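Protein CbbY (Rhodobacter sphaeroides, PDB 4UAS) removes a phosphate group from xylulose 1,5-bisphosphate, a potent inhibitor of Rubisco, acting as a highly selective magnesium-dependent sugar phosphatase of the haloacid dehalogenase (HAD) superfamily. Local coordinates at residues Met1-Leu13 with Ala104-Thr117. Sequence-based numbering, arbitrary orientation.
With MG (magnesium ion), chain D; PO4 (phosphate ion), chain C.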
ATOM      1  N   MET A   1      -1.955   1.064 -25.059  1.00 43.61           N
ATOM      2  CA  MET A   1      -3.421   1.099 -25.060  1.00 39.98           C
ATOM      3  C   MET A   1      -4.016   1.350 -23.623  1.00 28.94           C
ATOM      4  O   MET A   1      -5.145   1.729 -23.517  1.00 34.19           O
ATOM      5  CB  MET A   1      -3.977  -0.173 -25.650  1.00 34.73           C
ATOM      6  CG  MET A   1      -3.294  -0.578 -26.962  1.00 56.80           C
ATOM      7  SD  MET A   1      -3.850  -2.226 -27.464  1.00 84.53           S
ATOM      8  CE  MET A   1      -2.989  -2.478 -29.031  1.00 62.53           C
ATOM      9  N   ILE A   2      -3.260   1.110 -22.530  1.00 28.84           N
ATOM     10  CA  ILE A   2      -3.572   1.632 -21.179  1.00 23.41           C
ATOM     11  C   ILE A   2      -3.300   3.077 -21.128  1.00 18.87           C
ATOM     12  O   ILE A   2      -2.297   3.518 -21.622  1.00 25.39           O
ATOM     13  CB  ILE A   2      -2.555   0.900 -20.215  1.00 27.61           C
ATOM     14  CG1 ILE A   2      -2.994  -0.546 -20.042  1.00 30.53           C
ATOM     15  CG2 ILE A   2      -2.227   1.602 -18.930  1.00 27.62           C
ATOM     16  CD1 ILE A   2      -4.350  -0.696 -19.458  1.00 32.10           C
ATOM     17  N   GLU A   3      -4.190   3.817 -20.476  1.00 15.91           N
ATOM     18  CA  GLU A   3      -3.995   5.264 -20.276  1.00 16.72           C
ATOM     19  C   GLU A   3      -3.543   5.647 -18.879  1.00 15.83           C
ATOM     20  O   GLU A   3      -2.986   6.687 -18.682  1.00 18.12           O
ATOM     21  CB  GLU A   3      -5.265   6.038 -20.607  1.00 19.65           C
ATOM     22  CG  GLU A   3      -5.548   5.992 -22.106  1.00 26.09           C
ATOM     23  CD  GLU A   3      -6.813   6.663 -22.546  1.00 30.53           C
ATOM     24  OE1 GLU A   3      -7.502   7.271 -21.705  1.00 35.02           O
ATOM     25  OE2 GLU A   3      -7.115   6.532 -23.773  1.00 46.02           O
ATOM     26  N   ALA A   4      -3.689   4.739 -17.909  1.00 13.39           N
ATOM     27  CA  ALA A   4      -3.242   5.014 -16.536  1.00 12.22           C
ATOM     28  C   ALA A   4      -2.937   3.680 -15.860  1.00 10.92           C
ATOM     29  O   ALA A   4      -3.610   2.710 -16.084  1.00 11.69           O
ATOM     30  CB  ALA A   4      -4.274   5.816 -15.709  1.00 13.40           C
ATOM     31  N   ILE A   5      -1.963   3.738 -14.936  1.00  9.94           N
ATOM     32  CA  ILE A   5      -1.668   2.647 -14.017  1.00  8.72           C
ATOM     33  C   ILE A   5      -1.784   3.172 -12.623  1.00  9.31           C
ATOM     34  O   ILE A   5      -1.205   4.211 -12.285  1.00 10.02           O
ATOM     35  CB  ILE A   5      -0.237   2.063 -14.262  1.00 10.33           C
ATOM     36  CG1 ILE A   5       0.033   1.753 -15.728  1.00 11.13           C
ATOM     37  CG2 ILE A   5      -0.034   0.865 -13.383  1.00 10.53           C
ATOM     38  CD1 ILE A   5       1.496   1.508 -16.062  1.00 13.29           C
ATOM     39  N   LEU A   6      -2.498   2.387 -11.817  1.00  7.72           N
ATOM     40  CA  LEU A   6      -2.754   2.718 -10.404  1.00  8.30           C
ATOM     41  C   LEU A   6      -2.016   1.694  -9.540  1.00  8.31           C
ATOM     42  O   LEU A   6      -2.247   0.493  -9.673  1.00  9.83           O
ATOM     43  CB  LEU A   6      -4.237   2.750 -10.113  1.00  8.51           C
ATOM     44  CG  LEU A   6      -4.994   3.823 -10.861  1.00  9.62           C
ATOM     45  CD1 LEU A   6      -5.440   3.385 -12.219  1.00 11.16           C
ATOM     46  CD2 LEU A   6      -6.229   4.268 -10.071  1.00 13.32           C
ATOM     47  N   PHE A   7      -1.133   2.159  -8.702  1.00  8.19           N
ATOM     48  CA  PHE A   7      -0.310   1.332  -7.833  1.00  7.39           C
ATOM     49  C   PHE A   7      -0.737   1.367  -6.390  1.00  7.34           C
ATOM     50  O   PHE A   7      -0.827   2.405  -5.775  1.00  8.34           O
ATOM     51  CB  PHE A   7       1.140   1.804  -7.841  1.00  8.24           C
ATOM     52  CG  PHE A   7       1.832   1.670  -9.179  1.00  9.09           C
ATOM     53  CD1 PHE A   7       2.639   0.569  -9.457  1.00  9.69           C
ATOM     54  CD2 PHE A   7       1.724   2.658 -10.140  1.00 10.77           C
ATOM     55  CE1 PHE A   7       3.334   0.492 -10.679  1.00 11.21           C
ATOM     56  CE2 PHE A   7       2.361   2.527 -11.353  1.00 12.79           C
ATOM     57  CZ  PHE A   7       3.175   1.475 -11.603  1.00 12.16           C
ATOM     58  N   ASP A   8      -0.957   0.165  -5.816  1.00  7.28           N
ATOM     59  CA  ASP A   8      -0.896  -0.028  -4.414  1.00  7.37           C
ATOM     60  C   ASP A   8       0.519   0.327  -3.918  1.00  7.23           C
ATOM     61  O   ASP A   8       1.459   0.308  -4.693  1.00  8.06           O
ATOM     62  CB  ASP A   8      -1.213  -1.485  -4.134  1.00  8.53           C
ATOM     63  CG  ASP A   8      -1.242  -1.862  -2.706  1.00  8.94           C
ATOM     64  OD1 ASP A   8      -1.921  -1.138  -1.928  1.00 11.22           O
ATOM     65  OD2 ASP A   8      -0.499  -2.764  -2.267  1.00  9.80           O
ATOM     66  N   VAL A   9       0.659   0.573  -2.623  1.00  7.03           N
ATOM     67  CA  VAL A   9       1.959   0.864  -2.040  1.00  7.19           C
ATOM     68  C   VAL A   9       2.556  -0.315  -1.267  1.00  7.42           C
ATOM     69  O   VAL A   9       3.512  -0.943  -1.701  1.00  8.06           O
ATOM     70  CB  VAL A   9       1.955   2.182  -1.195  1.00  8.02           C
ATOM     71  CG1 VAL A   9       3.284   2.399  -0.499  1.00  9.29           C
ATOM     72  CG2 VAL A   9       1.604   3.350  -2.079  1.00  9.11           C
ATOM     73  N   ASP A  10       1.967  -0.624  -0.121  1.00  7.24           N
ATOM     74  CA  ASP A  10       2.538  -1.637   0.771  1.00  7.37           C
ATOM     75  C   ASP A  10       2.437  -3.025   0.166  1.00  7.58           C
ATOM     76  O   ASP A  10       1.364  -3.539  -0.069  1.00  8.49           O
ATOM     77  CB  ASP A  10       1.854  -1.607   2.131  1.00  8.43           C
ATOM     78  CG  ASP A  10       2.044  -0.309   2.864  1.00  9.89           C
ATOM     79  OD1 ASP A  10       3.204   0.138   2.980  1.00 10.14           O
ATOM     80  OD2 ASP A  10       1.002   0.282   3.275  1.00 12.50           O
ATOM     81  N   GLY A  11       3.612  -3.643  -0.020  1.00  7.55           N
ATOM     82  CA  GLY A  11       3.688  -4.956  -0.614  1.00  7.88           C
ATOM     83  C   GLY A  11       3.662  -4.956  -2.116  1.00  7.06           C
ATOM     84  O   GLY A  11       3.830  -6.024  -2.690  1.00  8.48           O
ATOM     85  N   THR A  12       3.510  -3.804  -2.759  1.00  7.41           N
ATOM     86  CA  THR A  12       3.418  -3.658  -4.205  1.00  7.59           C
ATOM     87  C   THR A  12       4.620  -2.884  -4.712  1.00  7.24           C
ATOM     88  O   THR A  12       5.448  -3.431  -5.489  1.00  8.39           O
ATOM     89  CB  THR A  12       2.050  -3.130  -4.630  1.00  8.00           C
ATOM     90  OG1 THR A  12       1.033  -4.034  -4.296  1.00  8.63           O
ATOM     91  CG2 THR A  12       1.993  -2.856  -6.104  1.00  8.86           C
ATOM     92  N   LEU A  13       4.712  -1.614  -4.366  1.00  7.31           N
ATOM     93  CA  LEU A  13       5.914  -0.878  -4.722  1.00  7.59           C
ATOM     94  C   LEU A  13       7.149  -1.461  -4.030  1.00  7.82           C
ATOM     95  O   LEU A  13       8.226  -1.440  -4.603  1.00  8.96           O
ATOM     96  CB  LEU A  13       5.804   0.623  -4.374  1.00  7.70           C
ATOM     97  CG  LEU A  13       4.748   1.406  -5.165  1.00  7.79           C
ATOM     98  CD1 LEU A  13       4.682   2.828  -4.669  1.00  9.18           C
ATOM     99  CD2 LEU A  13       4.961   1.375  -6.639  1.00  9.27           C
ATOM    100  N   ALA A 104       6.293   3.375 -18.637  1.00 14.20           N
ATOM    101  CA  ALA A 104       5.058   4.119 -18.633  1.00 15.14           C
ATOM    102  C   ALA A 104       5.289   5.606 -18.879  1.00 16.85           C
ATOM    103  O   ALA A 104       4.596   6.232 -19.690  1.00 16.71           O
ATOM    104  CB  ALA A 104       4.319   3.887 -17.349  1.00 13.37           C
ATOM    105  N   LYS A 105       6.292   6.160 -18.243  1.00 16.06           N
ATOM    106  CA  LYS A 105       6.585   7.558 -18.432  1.00 19.35           C
ATOM    107  C   LYS A 105       7.036   7.827 -19.871  1.00 18.14           C
ATOM    108  O   LYS A 105       6.606   8.807 -20.503  1.00 19.97           O
ATOM    109  CB  LYS A 105       7.634   7.998 -17.458  1.00 19.59           C
ATOM    110  CG  LYS A 105       7.059   8.188 -16.076  1.00 21.48           C
ATOM    111  CD  LYS A 105       8.068   8.574 -15.009  1.00 21.98           C
ATOM    112  CE  LYS A 105       7.453   8.797 -13.620  1.00 22.28           C
ATOM    113  NZ  LYS A 105       6.652  10.038 -13.610  1.00 28.39           N
ATOM    114  N   ARG A 106       7.812   6.933 -20.446  1.00 18.62           N
ATOM    115  CA  ARG A 106       8.191   7.112 -21.871  1.00 20.52           C
ATOM    116  C   ARG A 106       6.976   7.080 -22.810  1.00 21.62           C
ATOM    117  O   ARG A 106       6.984   7.799 -23.854  1.00 23.39           O
ATOM    118  CB  ARG A 106       9.159   6.033 -22.340  1.00 21.30           C
ATOM    119  CG  ARG A 106      10.547   6.136 -21.711  1.00 24.40           C
ATOM    120  CD  ARG A 106      11.535   5.226 -22.470  1.00 27.80           C
ATOM    121  NE  ARG A 106      11.322   3.790 -22.221  1.00 30.38           N
ATOM    122  CZ  ARG A 106      11.750   3.092 -21.148  1.00 31.27           C
ATOM    123  NH1 ARG A 106      12.447   3.664 -20.193  1.00 35.20           N
ATOM    124  NH2 ARG A 106      11.494   1.806 -21.058  1.00 34.34           N
ATOM    125  N   ALA A 107       5.967   6.305 -22.473  1.00 19.16           N
ATOM    126  CA  ALA A 107       4.745   6.199 -23.232  1.00 18.91           C
ATOM    127  C   ALA A 107       3.706   7.248 -22.919  1.00 18.55           C
ATOM    128  O   ALA A 107       2.658   7.264 -23.571  1.00 22.05           O
ATOM    129  CB  ALA A 107       4.152   4.812 -23.093  1.00 21.76           C
ATOM    130  N   GLY A 108       3.981   8.124 -21.972  1.00 19.69           N
ATOM    131  CA  GLY A 108       3.017   9.164 -21.626  1.00 19.48           C
ATOM    132  C   GLY A 108       1.832   8.688 -20.832  1.00 21.00           C
ATOM    133  O   GLY A 108       0.807   9.368 -20.743  1.00 24.46           O
ATOM    134  N   ILE A 109       1.965   7.551 -20.156  1.00 18.31           N
ATOM    135  CA  ILE A 109       0.899   6.968 -19.378  1.00 17.67           C
ATOM    136  C   ILE A 109       0.873   7.636 -17.983  1.00 17.10           C
ATOM    137  O   ILE A 109       1.884   7.784 -17.320  1.00 20.54           O
ATOM    138  CB  ILE A 109       1.143   5.474 -19.282  1.00 17.53           C
ATOM    139  CG1 ILE A 109       0.881   4.849 -20.657  1.00 21.23           C
ATOM    140  CG2 ILE A 109       0.178   4.811 -18.285  1.00 20.06           C
ATOM    141  CD1 ILE A 109       1.390   3.478 -20.754  1.00 21.67           C
ATOM    142  N   ARG A 110      -0.297   8.057 -17.538  0.50 15.79           N
ATOM    143  CA  ARG A 110      -0.357   8.720 -16.238  0.50 14.98           C
ATOM    144  C   ARG A 110      -0.399   7.653 -15.130  0.50 12.59           C
ATOM    145  O   ARG A 110      -0.963   6.584 -15.261  0.50 13.81           O
ATOM    146  CB  ARG A 110      -1.574   9.635 -16.170  0.50 16.52           C
ATOM    147  CG  ARG A 110      -1.507  10.743 -17.203  0.50 22.33           C
ATOM    148  CD  ARG A 110      -2.632  11.764 -17.018  0.50 30.39           C
ATOM    149  NE  ARG A 110      -2.306  12.707 -15.924  0.50 28.57           N
ATOM    150  CZ  ARG A 110      -3.185  13.125 -14.992  0.50 33.14           C
ATOM    151  NH1 ARG A 110      -4.427  12.714 -15.037  0.50 32.66           N
ATOM    152  NH2 ARG A 110      -2.862  13.984 -14.034  0.50 31.11           N
ATOM    153  N   LEU A 111       0.153   8.023 -13.992  1.00 12.95           N
ATOM    154  CA  LEU A 111       0.392   7.122 -12.853  1.00 10.72           C
ATOM    155  C   LEU A 111      -0.259   7.665 -11.586  1.00 10.59           C
ATOM    156  O   LEU A 111      -0.160   8.844 -11.274  1.00 11.75           O
ATOM    157  CB  LEU A 111       1.910   6.988 -12.626  1.00 12.87           C
ATOM    158  CG  LEU A 111       2.708   6.509 -13.816  1.00 12.89           C
ATOM    159  CD1 LEU A 111       4.189   6.424 -13.466  1.00 16.05           C
ATOM    160  CD2 LEU A 111       2.265   5.223 -14.408  1.00 14.39           C
ATOM    161  N   ALA A 112      -0.847   6.753 -10.808  1.00  9.30           N
ATOM    162  CA  ALA A 112      -1.432   7.079  -9.527  1.00  8.97           C
ATOM    163  C   ALA A 112      -0.937   6.109  -8.452  1.00  7.77           C
ATOM    164  O   ALA A 112      -0.689   4.914  -8.758  1.00  9.54           O
ATOM    165  CB  ALA A 112      -2.949   7.085  -9.557  1.00 10.91           C
ATOM    166  N   VAL A 113      -0.934   6.552  -7.229  1.00  8.35           N
ATOM    167  CA  VAL A 113      -0.955   5.710  -6.043  1.00  8.79           C
ATOM    168  C   VAL A 113      -2.382   5.678  -5.510  1.00  7.94           C
ATOM    169  O   VAL A 113      -3.054   6.690  -5.480  1.00  8.70           O
ATOM    170  CB  VAL A 113      -0.008   6.285  -4.956  1.00 11.41           C
ATOM    171  CG1 VAL A 113      -0.376   5.949  -3.557  1.00 12.38           C
ATOM    172  CG2 VAL A 113       1.409   5.827  -5.327  1.00 13.52           C
ATOM    173  N   ALA A 114      -2.809   4.481  -5.095  1.00  7.88           N
ATOM    174  CA  ALA A 114      -4.086   4.271  -4.442  1.00  7.85           C
ATOM    175  C   ALA A 114      -3.816   3.363  -3.240  1.00  7.60           C
ATOM    176  O   ALA A 114      -3.585   2.161  -3.442  1.00  8.22           O
ATOM    177  CB  ALA A 114      -5.101   3.669  -5.383  1.00  9.39           C
ATOM    178  N   THR A 115      -3.764   3.934  -2.035  1.00  7.03           N
ATOM    179  CA  THR A 115      -3.247   3.272  -0.858  1.00  7.30           C
ATOM    180  C   THR A 115      -4.052   3.584   0.369  1.00  7.62           C
ATOM    181  O   THR A 115      -4.600   4.671   0.504  1.00  8.04           O
ATOM    182  CB  THR A 115      -1.739   3.679  -0.644  1.00  8.28           C
ATOM    183  OG1 THR A 115      -1.218   2.962   0.482  1.00  8.59           O
ATOM    184  CG2 THR A 115      -1.592   5.092  -0.447  1.00  9.37           C
ATOM    185  N   THR A 116      -4.019   2.649   1.307  1.00  7.72           N
ATOM    186  CA  THR A 116      -4.515   2.829   2.656  1.00  8.49           C
ATOM    187  C   THR A 116      -3.516   3.422   3.596  1.00  8.46           C
ATOM    188  O   THR A 116      -3.930   3.815   4.723  1.00 10.84           O
ATOM    189  CB  THR A 116      -5.019   1.497   3.262  1.00  9.26           C
ATOM    190  OG1 THR A 116      -3.919   0.622   3.511  1.00  9.99           O
ATOM    191  CG2 THR A 116      -6.037   0.813   2.348  1.00 10.08           C
ATOM    192  N   THR A 117      -2.262   3.545   3.207  1.00  9.17           N
ATOM    193  CA  THR A 117      -1.241   4.080   4.096  1.00  9.48           C
ATOM    194  C   THR A 117      -1.316   5.558   4.160  1.00 11.69           C
ATOM    195  O   THR A 117      -1.849   6.229   3.289  1.00 11.24           O
ATOM    196  CB  THR A 117       0.156   3.618   3.667  1.00  9.95           C
ATOM    197  OG1 THR A 117       1.009   3.571   4.828  1.00 11.43           O
ATOM    198  CG2 THR A 117       0.808   4.444   2.562  1.00 10.72           C
TER
HETATM  199 MG    MG D 302      -0.782  -3.704  -0.398  1.00  8.91          MG
HETATM  200  P   PO4 C 301      -1.634  -0.443   0.935  1.00 11.51           P
HETATM  201  O1  PO4 C 301      -3.161  -0.096   0.696  1.00 11.78           O
HETATM  202  O2  PO4 C 301      -1.368  -0.292   2.490  1.00 16.35           O
HETATM  203  O3  PO4 C 301      -0.615   0.445   0.242  1.00  9.94           O
HETATM  204  O4  PO4 C 301      -1.345  -1.950   0.615  1.00 10.75           O
HETATM  205  O   HOH W   1      -2.371   8.731 -20.305  1.00 44.53           O
HETATM  206  O   HOH W   2       3.550   2.753   3.704  1.00 12.06           O
HETATM  207  O   HOH W   3       0.229   1.029   5.799  1.00 12.62           O
HETATM  208  O   HOH W   4      -0.883  -4.938   1.167  1.00 15.17           O
HETATM  209  O   HOH W   5      -2.920  -4.051  -0.869  1.00  8.75           O
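Two neighbouring parallel strands of the HAD core sheet, 4-7 and 110-114, run at 23° to each other and deliver both their C-terminal loops to the phosphate. Five backbone hydrogen bonds, from E3 to A114, join them; the straightest runs from F7 N to A112 O at 2.8 Å, and this oxygen also lies at the edge of the F7 ring, in its plane. On the face carrying I5, F7, L111 and V113, L111 CD2 lies beside both I5 CB and F7 CE2, 4.1 Å from F7 CE2, bulky apolar groups suited to the cover given by helix 97-107. A112 on the other face is small, its methyl resting on L6 CG beneath helix 155-164. Beyond the strands, V9 CG2 touches both V113 CG1 (3.6 Å) and T115 CB. D8, the inferred nucleophile, has CG anti to its backbone N (chi1 -178°), which turns its carboxylate to the metal and phosphate; OD2 binds magnesium at 2.1 Å and accepts from T12 OG1 on the anti lone pair, while D10 adds its backbone O, with phosphate O4, two waters and D176 completing the site. Phosphate O3 accepts three hydrogen bonds, from V9 N, D10 N (2.8 Å) and T115 OG1 (2.6 Å). The same hydroxyl accepts from T117 N in an ST turn, so a valine in place of T115 would probably cost O3 one of its three donors and leave T117 N without its mate. T116 N grips O1 at 2.9 Å. Two waters link D10 OD1 and OD2 to T117 OG1; T16 also bonds D10 OD1, and N121 T117 OG1. Aspartates of a DxDxT loop facing a threonine-rich loop across adjacent strand ends form the phosphate site characteristic of HAD phosphatases.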